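Local coordinates for Slr0280 protein (Synechocystis sp., PDB 5H3K) that is of unknown function but carries a phosphodiester glycosidase (NAGPA) family domain, and so may act on phosphodiester-linked sugars, at residues Glu277-Gln282 with Pro305-Arg310; Ala323-Ile328 with Ser583-Gly588; Ala334-Asn339 with Ile605-Arg610. All blocks are in the same frame, centred on the assembly; numbering follows the deposited sequence.

Contacts 2 and 3 are buried, whereas contact 1 is only partly so and reaches the surface at E277 and P305. Contact 3 pairs two strands of one sheet edge to edge, mainly through backbone hydrogen bonds. Contact 2 lays the start of helix 325-331 on strand 584-586 of that sheet, through apolar packing and one water. Contact 1 joins that sheet to another across a thin apolar touch. Strand 336-339 lies between strands 584-586 and 600-609, and A337 O bonds to A585 N. Strand 307-313 pairs with the other edge of strand 600-609, where S308 O bonds to F608 N.

Contact 1 of 3, residues Glu277-Gln282 with Pro305-Arg310; sequences EGITWQ and PGISLR
I307 packs against G278 and I279 in a small sheet-to-sheet contact, partly buried. Strand 279-288 belongs to an eight-stranded antiparallel sheet. Strand 307-313 belongs to a second antiparallel sheet, beside strand 600-609. The two segments meet at the starts of their strands, and the strands are not paired with each other. The closest CA atoms, those of G278 and I307, are 8.0 Å apart.

One methyl group does most of the work. I307 CG1 lies anti to the carbonyl carbon, chi1 -70°, and chi2 is near trans, which extends CD1 toward the other segment. There CD1 lies 4.0 Å from G278 O and equally far from E277 O, so it rests against the backbone of the turn. The same CD1 lies 4.0 Å from I279 CG1, with the two isoleucine side chains running at a slant to each other. This is the apolar side-chain pair of the contact. At G278, phi 88° would press a CB against the carbonyl O of E277, so the position calls for glycine. A CB there would also be tight against I307 CD1.

At the exposed margin the extended side chain of E277 reaches P305. Its OE2 is 4.0 Å from P305 CD, and the two side chains cross at about a right angle. This is a loose van der Waals touch.

Other strands close the apolar cluster. I279 also packs on V298 and V609, and I307 on I300. Farther along, R310 forms a salt bridge with D375.

The two segments bury just 131 Å² and share no direct hydrogen bond. Their mutual hold is therefore dispersive, while backbone bonds within each sheet fix the strands: T280 bonds to T299, and strand 307-313 to strand 600-609.

Contact 2 of 3, residues Ala323-Ile328 with Ser583-Gly588; sequences APLVTI and SLALGG
L325 points its side chain at strand 584-586 from the first turn of helix 325-331. Its CG is anti to the backbone N, chi1 -179°, and CD1 comes to 3.6 Å from A585 CB. The same CD1 lies near S583 O. At the base of the side chain, L325 CB sits 3.2 Å from S583 OG, a close approach. V326 lies alongside, with CG2 directed at G588 O, 3.4 Å away. L325 CD1 is the close neighbour of the A585 methyl, and V326 CG2 is a more distant one.

One water joins the segments. It accepts from L325 N at 2.9 Å and donates to S583 OG at 2.8 Å. S583 OG also bonds to S581 O. Around the contact, L325 packs on A337, A604 and L590. G588 O is bonded by R330 NE from the same helix.

Shortened to alanine, L325 would lose CG and CD1, which is likely to open a gap beside the A585 methyl and S583 O.

The helix start is therefore held to the sheet by buried apolar packing, with the polar N-H of L325 served by the water.

Contact 3 of 3, residues Ala334-Asn339 with Ile605-Arg610; sequences AAVAIN and IGVFVR
F608 has CG anti to its carbonyl carbon, chi1 -66°, and this swings the ring back to A334 although its CB points away. The ring is met over one face by A334, whose CB lies 4.0 Å from F608 CZ. A334 CA makes an off-centre CH-pi contact, 4.2 Å from the ring centroid. V336 and V607 each have CG1 roughly trans to the backbone N, with chi1 -158° in V336. Their side chains lie side by side and point the same way, CB to CB 3.8 Å.

The backbones run antiparallel, at 175° over the short segments. V336 O accepts from V607 N at 2.7 Å. I338 and I605 are bonded in both directions, N to O, and I338 CG2 touches I605 CB. Between these pairs, A337 faces G606 in a non-hydrogen-bonded pair. A side chain at G606 would be tight against A334 CB and crowded by the F608 ring.

At the other end V607 O takes two donors. A335 N gives the shorter bond, 2.9 Å, and V336 N a weak one, 3.4 Å. A335 CB touches V609 CG2 beyond it.

Both neighbouring strands are also bonded to this pair. A335 bonds to G587 and G606 to R310, so both segments lie inside the sheet. On the side of V336 and V607 the strand 291-300 covers the sheet, through V298 and I300. N339 is tied to S532, D577 and S583.

A335 and V336 both face V607, which makes this a classic beta bulge where strand 336-339 begins, opposite V607 in strand 600-609.

Contact 1 of 3, residues Glu277-Gln282 with Pro305-Arg310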
ATOM      1  N   GLU A 277      11.803  -8.369  13.773  1.00 11.38           N
ATOM      2  CA  GLU A 277      12.365  -9.620  13.302  1.00 13.26           C
ATOM      3  C   GLU A 277      11.655 -10.015  12.010  1.00 12.88           C
ATOM      4  O   GLU A 277      10.417 -10.101  11.970  1.00 15.47           O
ATOM      5  CB  GLU A 277      12.214 -10.731  14.342  1.00 14.83           C
ATOM      6  CG  GLU A 277      12.495 -12.105  13.748  1.00 19.12           C
ATOM      7  CD  GLU A 277      12.878 -13.150  14.785  1.00 31.44           C
ATOM      8  OE1 GLU A 277      13.043 -12.786  15.968  1.00 35.55           O
ATOM      9  OE2 GLU A 277      13.016 -14.336  14.408  1.00 36.82           O
ATOM     10  N   GLY A 278      12.435 -10.204  10.954  1.00 12.08           N
ATOM     11  CA  GLY A 278      11.893 -10.648   9.683  1.00 13.03           C
ATOM     12  C   GLY A 278      11.426  -9.533   8.766  1.00 11.48           C
ATOM     13  O   GLY A 278      10.943  -9.817   7.669  1.00 10.36           O
ATOM     14  N   ILE A 279      11.553  -8.277   9.194  1.00  8.23           N
ATOM     15  CA  ILE A 279      11.146  -7.154   8.337  1.00  6.85           C
ATOM     16  C   ILE A 279      12.185  -6.033   8.294  1.00  9.30           C
ATOM     17  O   ILE A 279      12.546  -5.469   9.333  1.00  8.66           O
ATOM     18  CB  ILE A 279       9.799  -6.543   8.772  1.00  9.13           C
ATOM     19  CG1 ILE A 279       8.672  -7.579   8.705  1.00  9.57           C
ATOM     20  CG2 ILE A 279       9.456  -5.340   7.881  1.00  7.77           C
ATOM     21  CD1 ILE A 279       7.318  -7.054   9.120  1.00 12.57           C
ATOM     22  N   THR A 280      12.641  -5.697   7.090  1.00  6.74           N
ATOM     23  CA  THR A 280      13.626  -4.632   6.887  1.00  6.56           C
ATOM     24  C   THR A 280      13.159  -3.599   5.861  1.00  8.37           C
ATOM     25  O   THR A 280      12.728  -3.955   4.758  1.00  7.71           O
ATOM     26  CB  THR A 280      14.958  -5.224   6.436  1.00 12.71           C
ATOM     27  OG1 THR A 280      15.393  -6.170   7.417  1.00 12.42           O
ATOM     28  CG2 THR A 280      16.019  -4.135   6.285  1.00 11.12           C
ATOM     29  N   TRP A 281      13.246  -2.321   6.235  1.00  6.83           N
ATOM     30  CA  TRP A 281      12.825  -1.204   5.383  1.00 10.33           C
ATOM     31  C   TRP A 281      14.070  -0.516   4.806  1.00 10.04           C
ATOM     32  O   TRP A 281      15.004  -0.212   5.544  1.00  8.69           O
ATOM     33  CB  TRP A 281      11.956  -0.249   6.234  1.00 10.66           C
ATOM     34  CG  TRP A 281      11.885   1.209   5.838  1.00 10.67           C
ATOM     35  CD1 TRP A 281      11.958   1.749   4.589  1.00 12.50           C
ATOM     36  CD2 TRP A 281      11.707   2.311   6.741  1.00  9.18           C
ATOM     37  NE1 TRP A 281      11.827   3.121   4.658  1.00 11.87           N
ATOM     38  CE2 TRP A 281      11.685   3.486   5.962  1.00 12.90           C
ATOM     39  CE3 TRP A 281      11.561   2.405   8.120  1.00  9.69           C
ATOM     40  CZ2 TRP A 281      11.522   4.752   6.537  1.00 12.06           C
ATOM     41  CZ3 TRP A 281      11.402   3.665   8.688  1.00 15.98           C
ATOM     42  CH2 TRP A 281      11.381   4.817   7.897  1.00 12.99           C
ATOM     43  N   GLN A 282      14.114  -0.312   3.486  1.00  6.94           N
ATOM     44  CA  GLN A 282      15.253   0.374   2.883  1.00  7.95           C
ATOM     45  C   GLN A 282      14.814   1.451   1.929  1.00  7.98           C
ATOM     46  O   GLN A 282      13.800   1.307   1.241  1.00  7.50           O
ATOM     47  CB  GLN A 282      16.177  -0.610   2.146  1.00  8.43           C
ATOM     48  CG  GLN A 282      16.809  -1.640   3.058  1.00 15.75           C
ATOM     49  CD  GLN A 282      17.418  -2.803   2.300  1.00 22.79           C
ATOM     50  OE1 GLN A 282      16.837  -3.893   2.221  1.00 21.06           O
ATOM     51  NE2 GLN A 282      18.596  -2.581   1.746  1.00 16.87           N
ATOM     52  N   PRO A 305       8.617 -16.449  12.439  1.00 25.30           N
ATOM     53  CA  PRO A 305       7.449 -16.905  13.203  1.00 26.00           C
ATOM     54  C   PRO A 305       6.396 -15.810  13.332  1.00 18.53           C
ATOM     55  O   PRO A 305       6.721 -14.666  13.657  1.00 22.10           O
ATOM     56  CB  PRO A 305       8.036 -17.250  14.580  1.00 25.35           C
ATOM     57  CG  PRO A 305       9.505 -17.482  14.327  1.00 31.73           C
ATOM     58  CD  PRO A 305       9.864 -16.525  13.221  1.00 27.94           C
ATOM     59  N   GLY A 306       5.147 -16.152  13.042  1.00 15.79           N
ATOM     60  CA  GLY A 306       4.061 -15.213  13.229  1.00 18.54           C
ATOM     61  C   GLY A 306       3.824 -14.250  12.076  1.00 15.32           C
ATOM     62  O   GLY A 306       2.908 -13.426  12.155  1.00 18.30           O
ATOM     63  N   ILE A 307       4.632 -14.336  11.021  1.00 10.68           N
ATOM     64  CA  ILE A 307       4.423 -13.477   9.847  1.00  8.70           C
ATOM     65  C   ILE A 307       3.496 -14.141   8.847  1.00 12.22           C
ATOM     66  O   ILE A 307       3.695 -15.306   8.485  1.00 12.33           O
ATOM     67  CB  ILE A 307       5.741 -13.107   9.150  1.00 11.62           C
ATOM     68  CG1 ILE A 307       6.548 -12.155  10.039  1.00 13.42           C
ATOM     69  CG2 ILE A 307       5.471 -12.463   7.775  1.00 10.53           C
ATOM     70  CD1 ILE A 307       7.690 -11.459   9.324  1.00 17.10           C
ATOM     71  N   SER A 308       2.482 -13.400   8.395  1.00  9.47           N
ATOM     72  CA  SER A 308       1.604 -13.889   7.344  1.00  7.94           C
ATOM     73  C   SER A 308       1.308 -12.751   6.382  1.00  7.46           C
ATOM     74  O   SER A 308       1.494 -11.578   6.724  1.00  7.84           O
ATOM     75  CB  SER A 308       0.302 -14.464   7.910  1.00  9.36           C
ATOM     76  OG  SER A 308      -0.386 -13.520   8.711  1.00 12.93           O
ATOM     77  N   LEU A 309       0.894 -13.109   5.170  1.00  5.46           N
ATOM     78  CA  LEU A 309       0.441 -12.121   4.201  1.00  5.41           C
ATOM     79  C   LEU A 309      -1.008 -12.419   3.826  1.00  6.01           C
ATOM     80  O   LEU A 309      -1.415 -13.582   3.736  1.00  6.24           O
ATOM     81  CB  LEU A 309       1.327 -12.090   2.948  1.00  6.25           C
ATOM     82  CG  LEU A 309       2.681 -11.375   3.037  1.00  8.65           C
ATOM     83  CD1 LEU A 309       3.641 -12.175   3.879  1.00 12.05           C
ATOM     84  CD2 LEU A 309       3.270 -11.167   1.648  1.00  8.69           C
ATOM     85  N   ARG A 310      -1.788 -11.361   3.634  1.00  5.37           N
ATOM     86  CA  ARG A 310      -3.173 -11.482   3.181  1.00  6.67           C
ATOM     87  C   ARG A 310      -3.485 -10.389   2.193  1.00  4.69           C
ATOM     88  O   ARG A 310      -3.101  -9.241   2.402  1.00  4.20           O
ATOM     89  CB  ARG A 310      -4.155 -11.327   4.351  1.00  5.05           C
ATOM     90  CG  ARG A 310      -4.204 -12.508   5.326  1.00  8.74           C
ATOM     91  CD  ARG A 310      -4.761 -13.767   4.662  1.00 10.96           C
ATOM     92  NE  ARG A 310      -4.881 -14.855   5.626  1.00 13.20           N
ATOM     93  CZ  ARG A 310      -3.912 -15.728   5.888  1.00 12.03           C
ATOM     94  NH1 ARG A 310      -2.747 -15.649   5.256  1.00 10.61           N
ATOM     95  NH2 ARG A 310      -4.108 -16.680   6.790  1.00 15.21           N
TER

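Contact 2 of 3, residues Ala323-Ile328 with Ser583-Gly588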
ATOM      1  N   ALA A 323     -10.258   2.761  -1.595  1.00  5.25           N
ATOM      2  CA  ALA A 323      -9.847   3.555  -0.439  1.00  5.64           C
ATOM      3  C   ALA A 323      -8.343   3.820  -0.518  1.00  4.77           C
ATOM      4  O   ALA A 323      -7.612   3.039  -1.122  1.00  5.49           O
ATOM      5  CB  ALA A 323     -10.191   2.806   0.862  1.00  6.43           C
ATOM      6  N   PRO A 324      -7.864   4.904   0.111  1.00  5.51           N
ATOM      7  CA  PRO A 324      -6.406   5.086   0.142  1.00  5.96           C
ATOM      8  C   PRO A 324      -5.718   3.870   0.749  1.00  5.62           C
ATOM      9  O   PRO A 324      -6.241   3.282   1.704  1.00  3.97           O
ATOM     10  CB  PRO A 324      -6.226   6.302   1.063  1.00  5.39           C
ATOM     11  CG  PRO A 324      -7.529   7.059   0.927  1.00  9.62           C
ATOM     12  CD  PRO A 324      -8.575   5.977   0.830  1.00  6.94           C
ATOM     13  N   LEU A 325      -4.581   3.477   0.177  1.00  5.26           N
ATOM     14  CA  LEU A 325      -3.818   2.333   0.663  1.00  3.50           C
ATOM     15  C   LEU A 325      -3.508   2.504   2.149  1.00  4.66           C
ATOM     16  O   LEU A 325      -3.599   1.547   2.925  1.00  4.23           O
ATOM     17  CB  LEU A 325      -2.516   2.180  -0.145  1.00  2.51           C
ATOM     18  CG  LEU A 325      -1.499   1.055   0.117  1.00  3.89           C
ATOM     19  CD1 LEU A 325      -0.596   1.343   1.302  1.00  4.24           C
ATOM     20  CD2 LEU A 325      -2.158  -0.329   0.283  1.00  3.78           C
ATOM     21  N   VAL A 326      -3.144   3.716   2.546  1.00  3.90           N
ATOM     22  CA  VAL A 326      -2.770   3.952   3.933  1.00  5.44           C
ATOM     23  C   VAL A 326      -3.970   3.763   4.872  1.00  7.08           C
ATOM     24  O   VAL A 326      -3.805   3.339   6.018  1.00  6.78           O
ATOM     25  CB  VAL A 326      -2.084   5.331   4.131  1.00  5.56           C
ATOM     26  CG1 VAL A 326      -3.136   6.439   4.217  1.00  7.33           C
ATOM     27  CG2 VAL A 326      -1.202   5.306   5.384  1.00  8.69           C
ATOM     28  N   THR A 327      -5.175   4.047   4.372  1.00  4.72           N
ATOM     29  CA  THR A 327      -6.415   3.815   5.124  1.00  5.58           C
ATOM     30  C   THR A 327      -6.715   2.322   5.231  1.00  5.75           C
ATOM     31  O   THR A 327      -7.115   1.832   6.303  1.00  6.69           O
ATOM     32  CB  THR A 327      -7.611   4.559   4.489  1.00  7.96           C
ATOM     33  OG1 THR A 327      -7.331   5.967   4.493  1.00  7.76           O
ATOM     34  CG2 THR A 327      -8.880   4.301   5.286  1.00  8.77           C
ATOM     35  N   ILE A 328      -6.516   1.593   4.131  1.00  4.87           N
ATOM     36  CA  ILE A 328      -6.639   0.138   4.176  1.00  5.87           C
ATOM     37  C   ILE A 328      -5.682  -0.416   5.233  1.00  5.66           C
ATOM     38  O   ILE A 328      -6.088  -1.209   6.081  1.00  4.30           O
ATOM     39  CB  ILE A 328      -6.342  -0.513   2.798  1.00  4.00           C
ATOM     40  CG1 ILE A 328      -7.377  -0.054   1.751  1.00  5.78           C
ATOM     41  CG2 ILE A 328      -6.307  -2.037   2.919  1.00  4.65           C
ATOM     42  CD1 ILE A 328      -7.085  -0.543   0.312  1.00  5.03           C
ATOM     43  N   SER A 583       1.703   2.928  -3.685  1.00  2.60           N
ATOM     44  CA  SER A 583       1.779   3.379  -2.299  1.00  2.60           C
ATOM     45  C   SER A 583       2.185   2.209  -1.402  1.00  4.31           C
ATOM     46  O   SER A 583       1.703   1.084  -1.561  1.00  1.93           O
ATOM     47  CB  SER A 583       0.442   4.003  -1.870  1.00  3.32           C
ATOM     48  OG  SER A 583      -0.647   3.315  -2.490  1.00  3.99           O
ATOM     49  N   LEU A 584       3.091   2.485  -0.478  1.00  3.68           N
ATOM     50  CA  LEU A 584       3.680   1.453   0.372  1.00  4.50           C
ATOM     51  C   LEU A 584       3.630   1.966   1.801  1.00  5.93           C
ATOM     52  O   LEU A 584       4.227   3.005   2.104  1.00  5.18           O
ATOM     53  CB  LEU A 584       5.132   1.204  -0.062  1.00  3.74           C
ATOM     54  CG  LEU A 584       6.047   0.308   0.775  1.00  5.16           C
ATOM     55  CD1 LEU A 584       5.383  -1.037   0.985  1.00  6.84           C
ATOM     56  CD2 LEU A 584       7.389   0.146   0.066  1.00  8.70           C
ATOM     57  N   ALA A 585       2.906   1.255   2.676  1.00  4.48           N
ATOM     58  CA  ALA A 585       2.696   1.721   4.052  1.00  4.22           C
ATOM     59  C   ALA A 585       3.414   0.822   5.047  1.00  4.27           C
ATOM     60  O   ALA A 585       3.400  -0.402   4.910  1.00  5.32           O
ATOM     61  CB  ALA A 585       1.192   1.802   4.401  1.00  3.83           C
ATOM     62  N   LEU A 586       4.031   1.432   6.058  1.00  2.54           N
ATOM     63  CA  LEU A 586       4.702   0.684   7.110  1.00  3.99           C
ATOM     64  C   LEU A 586       4.297   1.292   8.440  1.00  5.00           C
ATOM     65  O   LEU A 586       4.438   2.503   8.643  1.00  6.51           O
ATOM     66  CB  LEU A 586       6.230   0.738   6.926  1.00  4.05           C
ATOM     67  CG  LEU A 586       7.057   0.021   8.007  1.00  5.05           C
ATOM     68  CD1 LEU A 586       6.849  -1.489   7.925  1.00  5.00           C
ATOM     69  CD2 LEU A 586       8.550   0.383   7.908  1.00  6.87           C
ATOM     70  N   GLY A 587       3.784   0.460   9.343  1.00  6.45           N
ATOM     71  CA  GLY A 587       3.235   0.964  10.593  1.00  8.13           C
ATOM     72  C   GLY A 587       2.141   1.995  10.359  1.00  9.22           C
ATOM     73  O   GLY A 587       2.020   2.967  11.107  1.00  8.52           O
ATOM     74  N   GLY A 588       1.360   1.804   9.300  1.00  5.92           N
ATOM     75  CA  GLY A 588       0.255   2.704   9.004  1.00  7.29           C
ATOM     76  C   GLY A 588       0.627   4.094   8.496  1.00  8.49           C
ATOM     77  O   GLY A 588      -0.164   5.034   8.648  1.00  9.30           O
TER
HETATM   78  O   HOH W   1      -3.079   4.668  -2.049  1.00  4.42           O

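Contact 3 of 3, residues Ala334-Asn339 with Ile605-Arg610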
ATOM      1  N   ALA A 334      -2.668  -3.775   9.226  1.00  5.94           N
ATOM      2  CA  ALA A 334      -1.518  -4.396   8.577  1.00  6.28           C
ATOM      3  C   ALA A 334      -0.237  -3.702   9.025  1.00  5.08           C
ATOM      4  O   ALA A 334      -0.166  -2.471   9.073  1.00  4.30           O
ATOM      5  CB  ALA A 334      -1.649  -4.323   7.052  1.00  4.82           C
ATOM      6  N   ALA A 335       0.784  -4.490   9.347  1.00  4.75           N
ATOM      7  CA  ALA A 335       2.080  -3.921   9.679  1.00  4.15           C
ATOM      8  C   ALA A 335       2.744  -3.306   8.450  1.00  4.16           C
ATOM      9  O   ALA A 335       3.427  -2.286   8.559  1.00  5.56           O
ATOM     10  CB  ALA A 335       2.987  -4.987  10.294  1.00  6.16           C
ATOM     11  N   VAL A 336       2.578  -3.954   7.295  1.00  3.83           N
ATOM     12  CA  VAL A 336       3.058  -3.442   6.005  1.00  2.68           C
ATOM     13  C   VAL A 336       1.963  -3.655   4.974  1.00  3.39           C
ATOM     14  O   VAL A 336       1.236  -4.654   5.028  1.00  4.92           O
ATOM     15  CB  VAL A 336       4.337  -4.186   5.492  1.00  4.80           C
ATOM     16  CG1 VAL A 336       5.102  -3.325   4.481  1.00  3.22           C
ATOM     17  CG2 VAL A 336       5.266  -4.566   6.641  1.00  4.30           C
ATOM     18  N   ALA A 337       1.824  -2.737   4.022  1.00  2.65           N
ATOM     19  CA  ALA A 337       0.920  -2.987   2.908  1.00  2.37           C
ATOM     20  C   ALA A 337       1.421  -2.294   1.668  1.00  3.21           C
ATOM     21  O   ALA A 337       2.043  -1.235   1.752  1.00  5.75           O
ATOM     22  CB  ALA A 337      -0.502  -2.529   3.239  1.00  2.77           C
ATOM     23  N   ILE A 338       1.170  -2.901   0.511  1.00  3.41           N
ATOM     24  CA  ILE A 338       1.434  -2.243  -0.768  1.00  1.91           C
ATOM     25  C   ILE A 338       0.168  -2.360  -1.609  1.00  2.24           C
ATOM     26  O   ILE A 338      -0.567  -3.348  -1.509  1.00  1.75           O
ATOM     27  CB  ILE A 338       2.678  -2.837  -1.481  1.00  1.67           C
ATOM     28  CG1 ILE A 338       3.094  -1.950  -2.664  1.00  2.32           C
ATOM     29  CG2 ILE A 338       2.433  -4.291  -1.916  1.00  2.46           C
ATOM     30  CD1 ILE A 338       4.423  -2.366  -3.308  1.00  3.20           C
ATOM     31  N   ASN A 339      -0.124  -1.341  -2.407  1.00  2.94           N
ATOM     32  CA  ASN A 339      -1.232  -1.435  -3.356  1.00  1.90           C
ATOM     33  C   ASN A 339      -0.993  -2.612  -4.302  1.00  3.33           C
ATOM     34  O   ASN A 339       0.164  -2.975  -4.609  1.00  3.24           O
ATOM     35  CB  ASN A 339      -1.341  -0.142  -4.167  1.00  2.02           C
ATOM     36  CG  ASN A 339      -0.222  -0.010  -5.166  1.00  2.76           C
ATOM     37  OD1 ASN A 339       0.933   0.235  -4.795  1.00  2.44           O
ATOM     38  ND2 ASN A 339      -0.542  -0.212  -6.448  1.00  2.12           N
ATOM     39  N   ILE A 605      -1.736  -5.917  -0.807  1.00  3.80           N
ATOM     40  CA  ILE A 605      -1.174  -7.074  -0.124  1.00  2.49           C
ATOM     41  C   ILE A 605      -0.718  -6.572   1.234  1.00  4.81           C
ATOM     42  O   ILE A 605       0.074  -5.630   1.312  1.00  4.17           O
ATOM     43  CB  ILE A 605      -0.007  -7.682  -0.909  1.00  4.47           C
ATOM     44  CG1 ILE A 605      -0.508  -8.278  -2.232  1.00  4.67           C
ATOM     45  CG2 ILE A 605       0.711  -8.777  -0.100  1.00  3.91           C
ATOM     46  CD1 ILE A 605       0.622  -8.671  -3.196  1.00  5.90           C
ATOM     47  N   GLY A 606      -1.210  -7.200   2.301  1.00  4.30           N
ATOM     48  CA  GLY A 606      -0.881  -6.791   3.662  1.00  3.00           C
ATOM     49  C   GLY A 606      -0.003  -7.824   4.355  1.00  3.80           C
ATOM     50  O   GLY A 606      -0.125  -9.026   4.117  1.00  6.36           O
ATOM     51  N   VAL A 607       0.898  -7.346   5.204  1.00  3.16           N
ATOM     52  CA  VAL A 607       1.767  -8.201   5.999  1.00  3.90           C
ATOM     53  C   VAL A 607       1.353  -8.076   7.462  1.00  5.94           C
ATOM     54  O   VAL A 607       1.176  -6.973   7.981  1.00  3.93           O
ATOM     55  CB  VAL A 607       3.238  -7.777   5.854  1.00  5.09           C
ATOM     56  CG1 VAL A 607       4.146  -8.686   6.710  1.00  7.54           C
ATOM     57  CG2 VAL A 607       3.663  -7.841   4.396  1.00  4.05           C
ATOM     58  N   PHE A 608       1.186  -9.212   8.120  1.00  6.36           N
ATOM     59  CA  PHE A 608       0.742  -9.223   9.507  1.00  7.31           C
ATOM     60  C   PHE A 608       1.784  -9.926  10.365  1.00 12.30           C
ATOM     61  O   PHE A 608       2.403 -10.909   9.940  1.00  9.70           O
ATOM     62  CB  PHE A 608      -0.623  -9.911   9.611  1.00  9.15           C
ATOM     63  CG  PHE A 608      -1.727  -9.150   8.929  1.00 10.41           C
ATOM     64  CD1 PHE A 608      -1.956  -9.295   7.565  1.00  6.90           C
ATOM     65  CD2 PHE A 608      -2.500  -8.251   9.647  1.00  8.87           C
ATOM     66  CE1 PHE A 608      -2.970  -8.569   6.938  1.00  9.23           C
ATOM     67  CE2 PHE A 608      -3.506  -7.527   9.035  1.00  8.13           C
ATOM     68  CZ  PHE A 608      -3.738  -7.683   7.678  1.00  8.14           C
ATOM     69  N   VAL A 609       2.002  -9.396  11.560  1.00 11.29           N
ATOM     70  CA  VAL A 609       2.955  -9.984  12.489  1.00 13.02           C
ATOM     71  C   VAL A 609       2.195 -10.358  13.754  1.00 17.27           C
ATOM     72  O   VAL A 609       1.665  -9.488  14.439  1.00 18.70           O
ATOM     73  CB  VAL A 609       4.096  -9.010  12.816  1.00 13.84           C
ATOM     74  CG1 VAL A 609       5.106  -9.675  13.752  1.00 17.36           C
ATOM     75  CG2 VAL A 609       4.791  -8.564  11.533  1.00 11.45           C
ATOM     76  N   ARG A 610       2.118 -11.655  14.040  1.00 18.08           N
ATOM     77  CA  ARG A 610       1.311 -12.153  15.154  1.00 22.16           C
ATOM     78  C   ARG A 610       2.056 -13.174  16.003  1.00 24.84           C
ATOM     79  O   ARG A 610       3.158 -12.908  16.473  1.00 29.80           O
ATOM     80  CB  ARG A 610       0.015 -12.767  14.630  1.00 26.35           C
ATOM     81  CG  ARG A 610      -0.922 -11.740  14.013  1.00 33.35           C
ATOM     82  CD  ARG A 610      -1.961 -12.354  13.094  1.00 30.24           C
ATOM     83  NE  ARG A 610      -2.948 -11.359  12.680  1.00 40.34           N
ATOM     84  CZ  ARG A 610      -3.812 -11.530  11.685  1.00 40.42           C
ATOM     85  NH1 ARG A 610      -3.807 -12.661  10.992  1.00 40.68           N
ATOM     86  NH2 ARG A 610      -4.677 -10.567  11.383  1.00 31.60           N
TER